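Local coordinates for protein type IV pilin structural subunit (Pseudomonas aeruginosa, PDB 3JYZ) that is a structural subunit of type IV pili, probably packing with its fellows into the filament through its N-terminal helix, at residues 43-46 against 47-51. Residues are numbered along the deposited sequence; the frame is centred on the assembly and turned at random. Where two conformers were deposited one is given.
Sequences WNQQ and SNNLG
The indole of W43 lies against the backbone of G51, with NE1 3.6 Å from the G51 CA, an approach made possible by a residue that carries no CB. With CG anti to the backbone N (chi1 179°), the ring is carried alongside its own carbonyl, the side on which G51 lies; a hydrogen bond to the carbonyl of V60 in the neighbouring strand satisfies NE1. One ring face is roofed toward its rim by NE2 of Q46 and the carbonyl O of G51, 3.2 Å and 3.7 Å above the plane. These two polar atoms also pair with each other: Q46 is extended beyond CG, and its NE2 donates a hydrogen bond to G51 O at 3.0 Å with 157° at the hydrogen, the acceptor lying in its amide plane. The same residue grips G51 a second time through its backbone, since G51 N reaches Q46 O at 3.0 Å from above the carbonyl plane, while L50 N adds a weak bond to that oxygen. The Q46 psi of 158° turns the chain away from the helical path, and S47, N48 and N49 follow with positive phi and psi. N49 N bonds only weakly to Q45 O, at 3.3 Å. The example illustrates how a left-handed turn, here in the C-terminal part of helix 33-49, can be locked by side-chain and backbone bonds within the αβ-loop of type IV pilins, between helix 4-28 and the antiparallel sheet.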
ATOM      1  N   TRP A  43       1.949  11.950  -6.802  1.00  9.77           N
ATOM      2  CA  TRP A  43       1.713  10.553  -7.134  1.00  8.94           C
ATOM      3  C   TRP A  43       0.338  10.337  -7.773  1.00  9.05           C
ATOM      4  O   TRP A  43       0.214   9.693  -8.824  1.00  8.39           O
ATOM      5  CB  TRP A  43       1.844   9.640  -5.899  1.00  8.77           C
ATOM      6  CG  TRP A  43       1.561   8.229  -6.287  1.00  8.83           C
ATOM      7  CD1 TRP A  43       0.372   7.568  -6.187  1.00 10.27           C
ATOM      8  CD2 TRP A  43       2.476   7.330  -6.910  1.00 10.20           C
ATOM      9  NE1 TRP A  43       0.501   6.293  -6.700  1.00  9.96           N
ATOM     10  CE2 TRP A  43       1.780   6.127  -7.155  1.00 10.27           C
ATOM     11  CE3 TRP A  43       3.822   7.427  -7.285  1.00 10.43           C
ATOM     12  CZ2 TRP A  43       2.395   5.022  -7.749  1.00 10.18           C
ATOM     13  CZ3 TRP A  43       4.427   6.331  -7.879  1.00 10.53           C
ATOM     14  CH2 TRP A  43       3.711   5.143  -8.105  1.00 11.05           C
ATOM     15  N   ASN A  44      -0.697  10.861  -7.124  1.00  9.09           N
ATOM     16  CA  ASN A  44      -2.072  10.576  -7.533  1.00  9.45           C
ATOM     17  C   ASN A  44      -2.410  11.132  -8.912  1.00 11.03           C
ATOM     18  O   ASN A  44      -3.319  10.625  -9.562  1.00 12.81           O
ATOM     19  CB  ASN A  44      -3.079  11.078  -6.489  1.00  8.91           C
ATOM     20  CG  ASN A  44      -3.100  10.221  -5.232  1.00  8.76           C
ATOM     21  OD1 ASN A  44      -3.660  10.619  -4.203  1.00 11.53           O
ATOM     22  ND2 ASN A  44      -2.506   9.048  -5.312  1.00  5.47           N
ATOM     23  N   GLN A  45      -1.660  12.135  -9.373  1.00 10.53           N
ATOM     24  CA  GLN A  45      -1.938  12.751 -10.672  1.00 11.87           C
ATOM     25  C   GLN A  45      -1.497  11.879 -11.831  1.00 10.96           C
ATOM     26  O   GLN A  45      -1.998  12.018 -12.941  1.00 11.73           O
ATOM     27  CB  GLN A  45      -1.304  14.144 -10.757  1.00 16.54           C
ATOM     28  CG  GLN A  45      -1.870  15.037  -9.684  1.00 22.82           C
ATOM     29  CD  GLN A  45      -1.608  16.512  -9.875  1.00 27.19           C
ATOM     30  OE1 GLN A  45      -2.490  17.339  -9.613  1.00 28.72           O
ATOM     31  NE2 GLN A  45      -0.396  16.859 -10.301  1.00 27.77           N
ATOM     32  N   GLN A  46      -0.577  10.977 -11.539  1.00  9.71           N
ATOM     33  CA  GLN A  46      -0.048  10.044 -12.540  1.00  9.18           C
ATOM     34  C   GLN A  46      -1.123   9.166 -13.127  1.00  8.86           C
ATOM     35  O   GLN A  46      -2.105   8.995 -12.526  1.00  9.68           O
ATOM     36  CB  GLN A  46       1.053   9.175 -11.910  1.00  9.46           C
ATOM     37  CG  GLN A  46       2.237   9.972 -11.386  1.00 10.20           C
ATOM     38  CD  GLN A  46       3.231   9.153 -10.626  1.00 11.41           C
ATOM     39  OE1 GLN A  46       4.261   9.632 -10.292  1.00 13.53           O
ATOM     40  NE2 GLN A  46       2.909   7.922 -10.369  1.00 10.14           N
ATOM     41  N   SER A  47      -0.863   8.630 -14.322  0.50  8.40           N
ATOM     42  CA  SER A  47      -1.707   7.582 -14.894  0.50  8.86           C
ATOM     43  C   SER A  47      -3.178   7.972 -14.885  0.50  8.64           C
ATOM     44  O   SER A  47      -4.037   7.202 -14.447  0.50  9.05           O
ATOM     45  CB  SER A  47      -1.501   6.264 -14.137  0.50 10.47           C
ATOM     46  OG  SER A  47      -1.887   5.167 -14.946  0.50 12.30           O
ATOM     47  N   ASN A  48      -3.458   9.173 -15.381  1.00  8.27           N
ATOM     48  CA  ASN A  48      -4.834   9.657 -15.499  1.00  8.27           C
ATOM     49  C   ASN A  48      -5.534   9.697 -14.151  1.00  8.60           C
ATOM     50  O   ASN A  48      -6.692   9.300 -14.013  1.00  8.90           O
ATOM     51  CB  ASN A  48      -5.613   8.821 -16.513  1.00  9.98           C
ATOM     52  CG  ASN A  48      -4.995   8.876 -17.899  1.00 11.56           C
ATOM     53  OD1 ASN A  48      -4.692   7.839 -18.497  1.00 13.98           O
ATOM     54  ND2 ASN A  48      -4.773  10.084 -18.400  1.00 10.01           N
ATOM     55  N   ASN A  49      -4.793  10.185 -13.162  1.00  7.78           N
ATOM     56  CA  ASN A  49      -5.274  10.328 -11.788  1.00  7.79           C
ATOM     57  C   ASN A  49      -5.598   9.016 -11.092  1.00  8.14           C
ATOM     58  O   ASN A  49      -6.337   8.997 -10.110  1.00  8.63           O
ATOM     59  CB  ASN A  49      -6.433  11.321 -11.712  1.00  8.92           C
ATOM     60  CG  ASN A  49      -6.027  12.691 -12.202  1.00  9.70           C
ATOM     61  OD1 ASN A  49      -5.579  13.537 -11.418  1.00 13.67           O
ATOM     62  ND2 ASN A  49      -6.133  12.906 -13.504  1.00  7.57           N
ATOM     63  N   LEU A  50      -4.995   7.934 -11.583  1.00  8.15           N
ATOM     64  CA  LEU A  50      -5.087   6.624 -10.935  1.00  8.69           C
ATOM     65  C   LEU A  50      -3.761   6.168 -10.302  1.00  8.29           C
ATOM     66  O   LEU A  50      -3.683   5.073  -9.733  1.00  8.07           O
ATOM     67  CB  LEU A  50      -5.594   5.564 -11.925  1.00  9.55           C
ATOM     68  CG  LEU A  50      -6.985   5.827 -12.518  1.00  9.82           C
ATOM     69  CD1 LEU A  50      -7.463   4.636 -13.355  1.00  9.69           C
ATOM     70  CD2 LEU A  50      -7.986   6.145 -11.412  1.00 11.15           C
ATOM     71  N   GLY A  51      -2.727   7.004 -10.399  1.00  7.48           N
ATOM     72  CA  GLY A  51      -1.464   6.725  -9.729  1.00  8.49           C
ATOM     73  C   GLY A  51      -0.566   5.794 -10.521  1.00  8.16           C
ATOM     74  O   GLY A  51       0.537   6.159 -10.914  1.00  9.41           O
TER